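Local coordinates for BH2358 protein (Bacillus halodurans C-125, PDB 2RBD) that is of unknown function but is probably a spore coat protein, with a ferritin-like helical fold, at residues Gln10-His15 against Ser125-Val130; Ser21-Leu26 against Asn73-Pro78; Lys113-Cys118 against Gln136-Lys141; Thr28-Ile33 against Asp61-Leu66; Ser38-Thr43 against Leu51-Ile56. All blocks are in the same frame, centred on the assembly; numbering follows the deposited sequence. Where two conformers were deposited one is given.

Interaction 1 of 5, residues Gln10-His15 against Ser125-Val130; sequences QDEPLH and SIREDV
The guanidinium of R127 lies sandwiched, with L14 CD2 over one face, 3.6 Å above its plane, and Q10 CA over the opposite face, though Q10 is poorly ordered. At its edge D129 receives it side-on through two nearly straight bonds of 2.8 Å, NE to OD1 and NH2 to OD2, a salt bridge made within 125-130. On the remaining edge NH1 donates to E12 O at 2.9 Å, bent to 137° and 27° out of the guanidinium plane; N73 OD1 takes NH1 as well. A lysine in its place, lacking the flat group between L14 and Q10, would probably leave D129 without its paired grip. L14 CD2 meets V130 CG2 at 3.6 Å, while I126 CG1 and CD1 pack obliquely on the H15 ring, whose NE2 bonds to Q124 O. A water joins E12 OE1 to E128 N. R127 and H15 are the N-caps of helices 128-155 and 16-42, so the contact ties two helix starts together at one end of an all-helical bundle.

Interaction 2 of 5, residues Ser21-Leu26 against Asn73-Pro78; sequences STWTYL and NGVGLP
The helical turn 21-26 faces an extended loop, 73-78, with the backbones nearest at W23 and L77, whose CA atoms are 7.0 Å apart. P78 sits between two side chains of the helix. Its CG stands over the five-membered ring of W23, 4.3 Å from the centroid and 18° off the normal, a CH-pi contact, while P78 CB packs over the six-membered part near CZ2 at 3.8 Å. L26 comes in across the proline, its CD2 against P78 CD, 3.6 Å away. With W23 CG anti to the backbone N (chi1 -176°), the indole reaches along the loop and sets its CD1 edge 3.1 Å from G76 O, close to the ring plane. NE1 donates to a water at 3.0 Å, which in turn donates weakly to L77 O. Reducing W23 to an alanine is likely to open a gap beside P78 and leave that water without its indole donor. P160 of the fourth subunit also packs on W23. The arrangement is proline-aromatic packing, by which the long connection between helices 46-72 and 100-124 is laid along helix 16-42.

Interaction 3 of 5, residues Lys113-Cys118 against Gln136-Lys141; sequences KGLVTC and QFHMAK
H138 carries its ring anti to the backbone N (chi1 -172°), swinging it toward helix 100-124, where L115 comes over it. L115 CD2 stands over one ring face, 3.8 Å from the centroid and 15° off the normal, a CH-pi contact, and L115 O lies in the ring plane 3.3 Å from H138 CD2. L115 CD2 also meets K141 CB at 3.6 Å. The unusual chi1 and extended chi2 of K141 carry its CD onto the bare backbone of G114, 3.7 Å from G114 C, and the bends beyond turn CE toward C118 SG. One turn on from G114, C118 puts SG 3.8 Å from F137 CB and its CB against H138 CB. H138 NE2 bonds to S119 of the second subunit, whose own H138 stacks on this ring, and K141 NZ bonds to a bound tetraethylene glycol. The segments run antiparallel at 158°, axes 9.2 Å apart, a close pair within a four-helix bundle of up-down-down-up order, consistent with the ferritin clan, and lie against the second subunit.

Interaction 4 of 5, residues Thr28-Ile33 against Asp61-Leu66; sequences TNNGLI and DENHQL. With PG4 (tetraethylene glycol), chain C.
The amide nitrogen of N29 reaches across to two acceptors of helix 46-72. One N-H meets the anti lone pair of E62 OE1 at 3.0 Å and 170°, the carboxylate turned nearly coplanar with the amide. The other meets N63 OD1, also at 3.0 Å but less straight; it stays in the N29 amide plane yet arrives 38° above the carbonyl plane of N63. Both hydrogens of ND2 are thus used, which fixes the rotation of the amide and turns N29 OD1 toward the bound tetraethylene glycol. The glycol, probably from the crystallisation liquor, donates from O1 to N29 OD1 at 2.8 Å; its O5 lies suspiciously close to E62 OE2, 2.5 Å, and the detail there is doubtful. E62 OE1 also receives Y25 OH, and K141 NZ forms a long, weak ion pair with OE2. Beyond this network the N63 amide lies with ND2 3.2 Å from N30 OD1, their planes almost perpendicular, and 3.6 Å from I33 CD1. L32 CD1 rests against the glycol, and L66 CD1 approaches the N29 amide. Segments 28-33 and 61-66 run antiparallel (151°), their axes 10.6 Å apart. Asparagine and glutamate thus line a buried polar site within the bundle, where Y25 OH, N29 ND2 and the weak ion pair with K141 probably steady the carboxylate, and glycol O5 is a crystallisation guest.

Interaction 5 of 5, residues Ser38-Thr43 against Leu51-Ile56; sequences SFINHT and LIDEAI
I40 and I52 lie alongside, pointing opposite ways, I40 CG1 3.7 Å from I52 CG2, where the CA atoms of the two segments come nearest. The tip of I40, CD1, is the main bump: it fits into a hollow bounded by I52 CG2, D53 OD1 and I56 CD1. D53 comes in across it, OD1 3.1 Å from I40 CD1, and I56 CD1 approaches the same methyl at 3.3 Å, tighter than usual for two methyls; I40 has a second conformer, and both short distances are therefore doubtful. I52 CD1 in turn enters between F39 CB at 4.1 Å and, in the conformer given, T43 OG1 at 3.4 Å. I52 CG1 stands anti to the carbonyl carbon (chi1 -60°), and this sends CD1 toward F39 and T43 while CG2 stays with I40. In that same conformer T43 OG1 donates to F39 O at 2.7 Å, from above the carbonyl plane and from the face opposite to H42 N. F98 of the fourth subunit packs on F39. With segment axes 10.1 Å apart and directions 172° apart, the pair is an antiparallel helical hairpin, its interlocking isoleucines closing the turn between helices 16-42 and 46-72.

From the N terminus, 10-15 leads into helix 16-42, which turns at 43 into helix 46-72. Interaction 5 closes that hairpin near its turn, interaction 4 closes it farther up, and interaction 2 closes it beyond the end of helix 46-72, so 5 nests in 4 and 4 in 2. Interaction 1 spans from the N-terminal loop to the start of helix 128-155 and encloses these three, while it crosses interaction 3, whose hairpin joins helices 100-124 and 128-155. Interactions 2, 3 and 4 meet around Y25, E62 and K141, linking the two hairpins; interactions 1 and 2 touch, among others through L14 and N73. Interactions 1 and 5 lie at opposite ends, centres about 34 Å apart.

Interaction 1 of 5, residues Gln10-His15 against Ser125-Val130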
# COMPACT_ATOMS: atom_id res chain seq x y z
N GLN A 10 -8.03 -12.84 23.58
CA GLN A 10 -8.34 -11.61 24.28
C GLN A 10 -7.78 -11.53 25.71
O GLN A 10 -7.99 -10.51 26.37
CB GLN A 10 -9.86 -11.40 24.25
CG GLN A 10 -10.39 -11.23 22.82
CD GLN A 10 -11.62 -12.07 22.55
OE1 GLN A 10 -12.56 -12.07 23.35
NE2 GLN A 10 -11.62 -12.79 21.43
N ASP A 11 -7.07 -12.55 26.18
CA ASP A 11 -6.26 -12.42 27.39
C ASP A 11 -4.81 -11.96 27.10
O ASP A 11 -4.03 -11.77 28.03
CB ASP A 11 -6.26 -13.73 28.17
N GLU A 12 -4.44 -11.80 25.83
CA GLU A 12 -3.10 -11.33 25.44
C GLU A 12 -3.22 -9.83 25.17
O GLU A 12 -4.25 -9.39 24.72
CB GLU A 12 -2.63 -12.00 24.15
CG GLU A 12 -2.91 -13.51 24.07
CD GLU A 12 -2.79 -14.16 22.65
OE1 GLU A 12 -2.68 -13.48 21.58
OE2 GLU A 12 -2.83 -15.41 22.62
N PRO A 13 -2.17 -9.06 25.46
CA PRO A 13 -2.19 -7.64 25.10
C PRO A 13 -2.12 -7.42 23.59
O PRO A 13 -1.44 -8.15 22.87
CB PRO A 13 -0.92 -7.09 25.74
CG PRO A 13 -0.04 -8.22 25.91
CD PRO A 13 -0.91 -9.43 26.13
N LEU A 14 -2.82 -6.39 23.13
CA LEU A 14 -2.60 -5.84 21.78
C LEU A 14 -1.20 -5.27 21.66
O LEU A 14 -0.65 -4.73 22.62
CB LEU A 14 -3.63 -4.74 21.47
CG LEU A 14 -5.12 -5.15 21.46
CD1 LEU A 14 -6.02 -3.94 21.59
CD2 LEU A 14 -5.43 -6.01 20.21
N HIS A 15 -0.62 -5.37 20.48
CA HIS A 15 0.61 -4.64 20.22
C HIS A 15 0.35 -3.23 19.70
O HIS A 15 -0.78 -2.87 19.40
CB HIS A 15 1.60 -5.44 19.36
CG HIS A 15 1.24 -5.65 17.93
ND1 HIS A 15 1.28 -4.65 16.97
CD2 HIS A 15 0.98 -6.81 17.26
CE1 HIS A 15 1.02 -5.18 15.79
NE2 HIS A 15 0.84 -6.48 15.93
N SER A 125 -1.26 -8.30 12.23
CA SER A 125 -1.89 -8.80 13.45
C SER A 125 -1.19 -10.02 14.03
O SER A 125 -0.71 -10.87 13.32
CB SER A 125 -3.35 -9.18 13.21
OG SER A 125 -4.14 -8.02 13.03
N ILE A 126 -1.12 -10.05 15.35
CA ILE A 126 -0.63 -11.21 16.11
C ILE A 126 -1.75 -11.77 16.94
O ILE A 126 -1.88 -12.99 17.05
CB ILE A 126 0.56 -10.81 16.99
CG1 ILE A 126 1.74 -10.38 16.11
CG2 ILE A 126 0.96 -11.99 17.90
CD1 ILE A 126 3.01 -9.99 16.88
N ARG A 127 -2.64 -10.93 17.44
CA ARG A 127 -3.83 -11.44 18.11
C ARG A 127 -4.83 -11.94 17.09
O ARG A 127 -5.25 -11.20 16.20
CB ARG A 127 -4.43 -10.40 19.06
CG ARG A 127 -4.41 -10.89 20.51
CD ARG A 127 -4.90 -9.88 21.48
NE ARG A 127 -6.32 -9.57 21.34
CZ ARG A 127 -6.95 -8.74 22.14
NH1 ARG A 127 -6.33 -8.18 23.16
NH2 ARG A 127 -8.22 -8.48 21.95
N GLU A 128 -5.21 -13.21 17.22
CA GLU A 128 -6.04 -13.86 16.21
C GLU A 128 -7.42 -13.22 16.02
O GLU A 128 -7.97 -13.21 14.92
CB GLU A 128 -6.21 -15.36 16.53
CG GLU A 128 -4.93 -16.14 16.44
CD GLU A 128 -5.08 -17.62 16.90
OE1 GLU A 128 -6.06 -17.95 17.62
OE2 GLU A 128 -4.21 -18.45 16.52
N ASP A 129 -7.98 -12.70 17.10
CA ASP A 129 -9.29 -12.04 17.03
C ASP A 129 -9.26 -10.79 16.15
O ASP A 129 -10.27 -10.46 15.52
CB ASP A 129 -9.83 -11.71 18.43
CG ASP A 129 -8.94 -10.75 19.23
OD1 ASP A 129 -7.71 -10.96 19.32
OD2 ASP A 129 -9.49 -9.78 19.79
N VAL A 130 -8.16 -10.06 16.20
CA VAL A 130 -7.99 -8.83 15.39
C VAL A 130 -7.92 -9.21 13.90
O VAL A 130 -8.64 -8.64 13.08
CB VAL A 130 -6.78 -7.97 15.83
CG1 VAL A 130 -6.60 -6.72 14.92
CG2 VAL A 130 -6.88 -7.56 17.33
O HOH W 1 -4.17 -14.77 19.35

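Interaction 2 of 5, residues Ser21-Leu26 against Asn73-Pro78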
# COMPACT_ATOMS: atom_id res chain seq x y z
N SER A 21 -3.52 0.92 14.43
CA SER A 21 -4.25 0.62 13.20
C SER A 21 -5.77 0.58 13.41
O SER A 21 -6.54 1.08 12.59
CB SER A 21 -3.77 -0.68 12.57
OG SER A 21 -2.46 -0.48 12.08
N THR A 22 -6.22 -0.07 14.49
CA THR A 22 -7.63 -0.15 14.76
C THR A 22 -8.19 1.22 15.16
O THR A 22 -9.27 1.59 14.72
CB THR A 22 -7.97 -1.22 15.82
OG1 THR A 22 -7.32 -0.92 17.06
CG2 THR A 22 -7.58 -2.61 15.32
N TRP A 23 -7.45 1.96 15.98
CA TRP A 23 -7.86 3.33 16.31
C TRP A 23 -7.98 4.19 15.06
O TRP A 23 -8.96 4.94 14.88
CB TRP A 23 -6.83 3.94 17.27
CG TRP A 23 -7.15 5.29 17.77
CD1 TRP A 23 -7.78 5.59 18.95
CD2 TRP A 23 -6.82 6.55 17.18
NE1 TRP A 23 -7.89 6.93 19.11
CE2 TRP A 23 -7.32 7.56 18.03
CE3 TRP A 23 -6.15 6.92 16.01
CZ2 TRP A 23 -7.17 8.91 17.76
CZ3 TRP A 23 -6.03 8.25 15.73
CH2 TRP A 23 -6.55 9.23 16.60
N THR A 24 -7.00 4.10 14.17
CA THR A 24 -7.03 4.85 12.95
C THR A 24 -8.20 4.44 12.02
O THR A 24 -8.87 5.28 11.41
CB THR A 24 -5.67 4.73 12.25
OG1 THR A 24 -4.66 5.36 13.05
CG2 THR A 24 -5.70 5.43 10.90
N TYR A 25 -8.45 3.15 11.91
CA TYR A 25 -9.56 2.64 11.11
C TYR A 25 -10.91 3.17 11.62
O TYR A 25 -11.80 3.57 10.88
CB TYR A 25 -9.50 1.10 11.10
CG TYR A 25 -10.43 0.43 10.12
CD1 TYR A 25 -11.76 0.19 10.45
CD2 TYR A 25 -9.99 0.02 8.84
CE1 TYR A 25 -12.59 -0.47 9.58
CE2 TYR A 25 -10.84 -0.61 7.97
CZ TYR A 25 -12.14 -0.83 8.32
OH TYR A 25 -13.03 -1.50 7.49
N LEU A 26 -11.10 3.10 12.92
CA LEU A 26 -12.30 3.65 13.55
C LEU A 26 -12.43 5.16 13.29
O LEU A 26 -13.50 5.64 12.95
CB LEU A 26 -12.22 3.36 15.06
CG LEU A 26 -13.32 3.94 15.94
CD1 LEU A 26 -14.74 3.56 15.45
CD2 LEU A 26 -13.11 3.54 17.42
N ASN A 73 -9.72 -2.79 26.03
CA ASN A 73 -8.27 -2.86 26.11
C ASN A 73 -7.64 -1.54 26.55
O ASN A 73 -6.46 -1.32 26.41
CB ASN A 73 -7.71 -3.32 24.76
CG ASN A 73 -7.88 -4.80 24.54
OD1 ASN A 73 -7.00 -5.58 24.89
ND2 ASN A 73 -9.01 -5.20 23.98
N GLY A 74 -8.45 -0.66 27.13
CA GLY A 74 -7.94 0.54 27.74
C GLY A 74 -7.36 1.49 26.74
O GLY A 74 -6.34 2.11 27.00
N VAL A 75 -8.00 1.61 25.58
CA VAL A 75 -7.56 2.54 24.55
C VAL A 75 -8.64 3.62 24.39
O VAL A 75 -9.83 3.30 24.23
CB VAL A 75 -7.34 1.83 23.19
CG1 VAL A 75 -6.93 2.86 22.11
CG2 VAL A 75 -6.32 0.64 23.32
N GLY A 76 -8.24 4.89 24.46
CA GLY A 76 -9.16 5.98 24.20
C GLY A 76 -9.69 5.98 22.80
O GLY A 76 -8.97 5.72 21.85
N LEU A 77 -10.96 6.30 22.68
CA LEU A 77 -11.64 6.33 21.38
C LEU A 77 -11.47 7.67 20.72
O LEU A 77 -11.37 8.69 21.39
CB LEU A 77 -13.14 6.01 21.51
CG LEU A 77 -13.54 4.66 22.12
CD1 LEU A 77 -15.04 4.39 22.02
CD2 LEU A 77 -12.75 3.52 21.48
N PRO A 78 -11.41 7.69 19.38
CA PRO A 78 -11.32 8.96 18.68
C PRO A 78 -12.67 9.67 18.67
O PRO A 78 -13.70 9.04 18.58
CB PRO A 78 -10.93 8.55 17.24
CG PRO A 78 -11.45 7.21 17.09
CD PRO A 78 -11.45 6.54 18.46
O HOH W 2 -8.64 9.09 21.10

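Interaction 3 of 5, residues Lys113-Cys118 against Gln136-Lys141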
# COMPACT_ATOMS: atom_id res chain seq x y z
N LYS A 113 -9.66 1.67 -1.01
CA LYS A 113 -8.66 1.95 0.01
C LYS A 113 -8.93 1.12 1.26
O LYS A 113 -8.01 0.58 1.86
CB LYS A 113 -8.64 3.44 0.36
CG LYS A 113 -8.05 4.35 -0.72
CD LYS A 113 -8.49 5.83 -0.52
N GLY A 114 -10.18 0.98 1.65
CA GLY A 114 -10.57 0.17 2.84
C GLY A 114 -10.22 -1.29 2.73
O GLY A 114 -9.84 -1.90 3.71
N LEU A 115 -10.34 -1.85 1.53
CA LEU A 115 -9.93 -3.24 1.26
C LEU A 115 -8.46 -3.41 1.60
O LEU A 115 -8.05 -4.34 2.31
CB LEU A 115 -10.18 -3.60 -0.19
CG LEU A 115 -11.62 -3.88 -0.61
CD1 LEU A 115 -11.57 -4.19 -2.11
CD2 LEU A 115 -12.30 -5.03 0.25
N VAL A 116 -7.65 -2.49 1.08
CA VAL A 116 -6.21 -2.47 1.33
C VAL A 116 -5.90 -2.31 2.82
O VAL A 116 -5.10 -3.07 3.37
CB VAL A 116 -5.50 -1.43 0.47
CG1 VAL A 116 -4.02 -1.23 0.91
CG2 VAL A 116 -5.55 -1.89 -1.03
N THR A 117 -6.55 -1.37 3.48
CA THR A 117 -6.33 -1.20 4.91
C THR A 117 -6.67 -2.46 5.71
O THR A 117 -5.91 -2.88 6.57
CB THR A 117 -7.12 -0.01 5.43
OG1 THR A 117 -6.84 1.14 4.62
CG2 THR A 117 -6.76 0.26 6.91
N CYS A 118 -7.79 -3.09 5.41
CA CYS A 118 -8.10 -4.36 6.05
C CYS A 118 -6.98 -5.38 5.88
O CYS A 118 -6.57 -6.02 6.85
CB CYS A 118 -9.42 -4.95 5.54
SG CYS A 118 -10.90 -4.07 6.10
N GLN A 136 -13.31 -10.54 8.28
CA GLN A 136 -14.75 -10.42 8.08
C GLN A 136 -15.08 -9.07 7.43
O GLN A 136 -15.88 -8.98 6.49
CB GLN A 136 -15.47 -10.54 9.45
CG GLN A 136 -17.01 -10.41 9.40
N PHE A 137 -14.46 -7.98 7.90
CA PHE A 137 -14.70 -6.68 7.33
C PHE A 137 -14.36 -6.70 5.83
O PHE A 137 -15.07 -6.12 5.01
CB PHE A 137 -13.86 -5.57 7.98
CG PHE A 137 -14.19 -5.23 9.43
CD1 PHE A 137 -15.25 -5.80 10.13
CD2 PHE A 137 -13.42 -4.23 10.07
CE1 PHE A 137 -15.51 -5.43 11.45
CE2 PHE A 137 -13.68 -3.86 11.40
CZ PHE A 137 -14.71 -4.46 12.08
N HIS A 138 -13.24 -7.32 5.50
CA HIS A 138 -12.78 -7.40 4.11
C HIS A 138 -13.80 -8.12 3.26
O HIS A 138 -14.15 -7.64 2.17
CB HIS A 138 -11.40 -8.05 4.03
CG HIS A 138 -10.77 -8.00 2.68
ND1 HIS A 138 -11.10 -8.89 1.69
CD2 HIS A 138 -9.81 -7.18 2.15
CE1 HIS A 138 -10.41 -8.60 0.59
NE2 HIS A 138 -9.61 -7.58 0.84
N MSE A 139 -14.32 -9.25 3.74
CA MSE A 139 -15.31 -10.01 2.97
C MSE A 139 -16.56 -9.19 2.66
O MSE A 139 -17.09 -9.20 1.55
CB MSE A 139 -15.67 -11.29 3.71
CG MSE A 139 -14.56 -12.24 3.77
SE MSE A 139 -14.95 -13.71 5.04
CE MSE A 139 -16.27 -14.61 4.04
N ALA A 140 -17.05 -8.44 3.63
CA ALA A 140 -18.20 -7.59 3.44
C ALA A 140 -17.90 -6.45 2.47
O ALA A 140 -18.73 -6.11 1.65
CB ALA A 140 -18.68 -7.01 4.78
N LYS A 141 -16.71 -5.87 2.57
CA LYS A 141 -16.32 -4.75 1.77
C LYS A 141 -16.11 -5.14 0.29
O LYS A 141 -16.38 -4.37 -0.60
CB LYS A 141 -15.06 -4.10 2.38
CG LYS A 141 -14.94 -2.65 2.19
CD LYS A 141 -13.79 -2.06 3.00
CE LYS A 141 -14.08 -1.87 4.47
NZ LYS A 141 -15.26 -0.97 4.74

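Interaction 4 of 5, residues Thr28-Ile33 against Asp61-Leu66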
# COMPACT_ATOMS: atom_id res chain seq x y z
N THR A 28 -11.13 6.80 10.75
CA THR A 28 -11.45 6.89 9.31
C THR A 28 -12.95 6.66 9.08
O THR A 28 -13.61 7.46 8.39
CB THR A 28 -10.56 5.96 8.51
OG1 THR A 28 -9.19 6.34 8.75
CG2 THR A 28 -10.88 6.11 7.00
N ASN A 29 -13.49 5.61 9.69
CA ASN A 29 -14.92 5.35 9.61
C ASN A 29 -15.74 6.54 10.12
O ASN A 29 -16.74 6.92 9.50
CB ASN A 29 -15.34 4.09 10.36
CG ASN A 29 -15.15 2.80 9.56
OD1 ASN A 29 -14.65 2.84 8.43
ND2 ASN A 29 -15.55 1.67 10.13
N ASN A 30 -15.37 7.11 11.25
CA ASN A 30 -16.12 8.24 11.79
C ASN A 30 -16.16 9.39 10.81
O ASN A 30 -17.18 10.06 10.63
CB ASN A 30 -15.45 8.72 13.10
CG ASN A 30 -15.67 7.78 14.26
OD1 ASN A 30 -16.60 6.98 14.30
ND2 ASN A 30 -14.82 7.95 15.28
N GLY A 31 -15.03 9.64 10.16
CA GLY A 31 -14.96 10.71 9.16
C GLY A 31 -15.78 10.42 7.92
O GLY A 31 -16.45 11.30 7.35
N LEU A 32 -15.72 9.19 7.49
CA LEU A 32 -16.50 8.78 6.30
C LEU A 32 -18.00 8.76 6.56
O LEU A 32 -18.76 9.20 5.73
CB LEU A 32 -16.02 7.44 5.75
CG LEU A 32 -14.60 7.37 5.16
CD1 LEU A 32 -14.35 5.93 4.70
CD2 LEU A 32 -14.46 8.35 3.96
N ILE A 33 -18.42 8.34 7.75
CA ILE A 33 -19.82 8.45 8.13
C ILE A 33 -20.29 9.91 8.01
O ILE A 33 -21.35 10.18 7.46
CB ILE A 33 -20.04 7.87 9.52
CG1 ILE A 33 -19.89 6.32 9.48
CG2 ILE A 33 -21.44 8.22 10.02
CD1 ILE A 33 -19.80 5.68 10.87
N ASP A 61 -21.70 -0.66 11.98
CA ASP A 61 -21.56 -2.04 12.50
C ASP A 61 -20.11 -2.38 12.80
O ASP A 61 -19.80 -3.00 13.84
CB ASP A 61 -22.07 -3.11 11.52
CG ASP A 61 -23.57 -3.05 11.29
OD1 ASP A 61 -24.29 -2.42 12.08
OD2 ASP A 61 -24.03 -3.67 10.30
N GLU A 62 -19.22 -2.02 11.89
CA GLU A 62 -17.79 -2.18 12.12
C GLU A 62 -17.38 -1.42 13.39
O GLU A 62 -16.66 -1.95 14.25
CB GLU A 62 -16.98 -1.69 10.94
CG GLU A 62 -17.14 -2.53 9.69
CD GLU A 62 -16.23 -2.07 8.58
OE1 GLU A 62 -15.61 -0.99 8.67
OE2 GLU A 62 -16.17 -2.77 7.56
N ASN A 63 -17.85 -0.19 13.48
CA ASN A 63 -17.54 0.65 14.64
C ASN A 63 -17.96 0.04 15.97
O ASN A 63 -17.24 0.15 16.95
CB ASN A 63 -18.12 2.05 14.46
CG ASN A 63 -17.34 2.89 13.46
OD1 ASN A 63 -16.36 2.43 12.89
ND2 ASN A 63 -17.72 4.17 13.34
N HIS A 64 -19.10 -0.60 16.01
CA HIS A 64 -19.54 -1.25 17.25
C HIS A 64 -18.52 -2.28 17.73
O HIS A 64 -18.16 -2.35 18.93
CB HIS A 64 -20.89 -1.90 17.00
CG HIS A 64 -21.63 -2.23 18.24
ND1 HIS A 64 -21.59 -3.48 18.82
CD2 HIS A 64 -22.43 -1.47 19.03
CE1 HIS A 64 -22.33 -3.48 19.91
NE2 HIS A 64 -22.85 -2.27 20.06
N GLN A 65 -18.00 -3.07 16.80
CA GLN A 65 -16.99 -4.04 17.14
C GLN A 65 -15.64 -3.41 17.54
O GLN A 65 -14.97 -3.88 18.48
CB GLN A 65 -16.79 -4.97 15.96
CG GLN A 65 -17.98 -5.80 15.68
CD GLN A 65 -17.74 -6.70 14.49
OE1 GLN A 65 -16.77 -7.48 14.47
NE2 GLN A 65 -18.59 -6.55 13.45
N LEU A 66 -15.22 -2.40 16.77
CA LEU A 66 -13.98 -1.70 17.04
C LEU A 66 -14.00 -0.98 18.38
O LEU A 66 -13.03 -1.03 19.12
CB LEU A 66 -13.68 -0.69 15.93
CG LEU A 66 -13.37 -1.29 14.57
CD1 LEU A 66 -13.68 -0.24 13.46
CD2 LEU A 66 -11.96 -1.73 14.53
O1 PG4 C . -11.98 2.82 7.58
C1 PG4 C . -12.04 2.17 6.25
C2 PG4 C . -13.39 2.39 5.58
O2 PG4 C . -13.66 1.51 4.50
C3 PG4 C . -14.13 2.23 3.36
C4 PG4 C . -15.62 2.45 3.38
O3 PG4 C . -16.29 1.20 3.16
C5 PG4 C . -17.68 1.41 3.04
C6 PG4 C . -18.47 0.13 2.96
O4 PG4 C . -18.11 -0.84 3.94
C7 PG4 C . -18.83 -2.06 3.71
C8 PG4 C . -18.40 -3.26 4.55
O5 PG4 C . -17.19 -2.98 5.29

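Interaction 5 of 5, residues Ser38-Thr43 against Leu51-Ile56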
# COMPACT_ATOMS: atom_id res chain seq x y z
N SER A 38 -23.27 13.87 4.70
CA SER A 38 -23.37 15.09 3.89
C SER A 38 -23.72 14.72 2.45
O SER A 38 -24.66 15.27 1.88
CB SER A 38 -22.09 15.89 3.92
OG SER A 38 -22.27 17.10 3.20
N PHE A 39 -23.05 13.70 1.89
CA PHE A 39 -23.37 13.25 0.53
C PHE A 39 -24.83 12.85 0.34
O PHE A 39 -25.38 13.10 -0.71
CB PHE A 39 -22.48 12.09 0.13
CG PHE A 39 -21.05 12.46 -0.21
CD1 PHE A 39 -20.65 13.75 -0.55
CD2 PHE A 39 -20.12 11.46 -0.25
CE1 PHE A 39 -19.31 14.01 -0.88
CE2 PHE A 39 -18.79 11.71 -0.57
CZ PHE A 39 -18.40 12.99 -0.87
N ILE A 40 -25.47 12.27 1.35
CA ILE A 40 -26.90 11.95 1.24
C ILE A 40 -27.69 13.21 0.87
O ILE A 40 -28.57 13.17 0.04
CB ILE A 40 -27.45 11.32 2.57
CG1 ILE A 40 -27.22 9.80 2.54
CG2 ILE A 40 -28.94 11.61 2.79
CD1 ILE A 40 -27.01 9.23 3.92
N ASN A 41 -27.34 14.33 1.50
CA ASN A 41 -27.99 15.60 1.23
C ASN A 41 -27.69 16.20 -0.15
O ASN A 41 -28.47 17.01 -0.65
CB ASN A 41 -27.66 16.59 2.33
CG ASN A 41 -28.40 16.27 3.63
OD1 ASN A 41 -29.55 15.86 3.58
ND2 ASN A 41 -27.78 16.49 4.77
N HIS A 42 -26.57 15.82 -0.75
CA HIS A 42 -26.14 16.30 -2.07
C HIS A 42 -26.61 15.42 -3.20
O HIS A 42 -26.46 15.79 -4.33
CB HIS A 42 -24.60 16.34 -2.17
CG HIS A 42 -23.95 17.45 -1.42
ND1 HIS A 42 -23.39 18.54 -2.03
CD2 HIS A 42 -23.75 17.64 -0.10
CE1 HIS A 42 -22.87 19.35 -1.13
NE2 HIS A 42 -23.07 18.83 0.07
N THR A 43 -27.13 14.24 -2.95
CA THR A 43 -27.41 13.24 -3.98
C THR A 43 -28.85 13.38 -4.52
O THR A 43 -29.77 13.52 -3.72
CB THR A 43 -27.28 11.80 -3.35
OG1 THR A 43 -25.94 11.59 -2.85
CG2 THR A 43 -27.63 10.71 -4.36
N LEU A 51 -27.26 3.10 -1.50
CA LEU A 51 -25.94 2.52 -1.25
C LEU A 51 -25.14 3.33 -0.23
O LEU A 51 -24.40 2.76 0.57
CB LEU A 51 -25.18 2.34 -2.56
CG LEU A 51 -25.60 1.11 -3.38
CD1 LEU A 51 -25.10 1.16 -4.85
CD2 LEU A 51 -25.11 -0.19 -2.70
N ILE A 52 -25.30 4.66 -0.22
CA ILE A 52 -24.63 5.49 0.78
C ILE A 52 -25.18 5.12 2.14
O ILE A 52 -24.43 4.95 3.10
CB ILE A 52 -24.83 7.01 0.53
CG1 ILE A 52 -24.30 7.48 -0.82
CG2 ILE A 52 -24.20 7.80 1.72
CD1 ILE A 52 -24.71 8.91 -1.16
N ASP A 53 -26.51 4.99 2.23
CA ASP A 53 -27.11 4.58 3.49
C ASP A 53 -26.59 3.21 3.93
O ASP A 53 -26.30 2.98 5.10
CB ASP A 53 -28.64 4.49 3.35
CG ASP A 53 -29.35 5.82 3.57
OD1 ASP A 53 -28.80 6.72 4.25
OD2 ASP A 53 -30.50 5.95 3.08
N GLU A 54 -26.43 2.30 3.01
CA GLU A 54 -25.90 0.99 3.34
C GLU A 54 -24.46 1.08 3.84
O GLU A 54 -24.09 0.39 4.78
CB GLU A 54 -25.96 0.10 2.12
CG GLU A 54 -25.42 -1.29 2.40
CD GLU A 54 -25.49 -2.27 1.24
OE1 GLU A 54 -26.19 -1.93 0.25
OE2 GLU A 54 -24.84 -3.35 1.41
N ALA A 55 -23.66 1.90 3.18
CA ALA A 55 -22.29 2.10 3.62
C ALA A 55 -22.20 2.65 5.03
O ALA A 55 -21.36 2.18 5.82
CB ALA A 55 -21.53 3.00 2.66
N ILE A 56 -23.02 3.66 5.33
CA ILE A 56 -23.07 4.24 6.68
C ILE A 56 -23.40 3.16 7.69
O ILE A 56 -22.74 3.03 8.72
CB ILE A 56 -24.08 5.38 6.73
CG1 ILE A 56 -23.58 6.58 5.89
CG2 ILE A 56 -24.33 5.81 8.20
CD1 ILE A 56 -24.68 7.57 5.49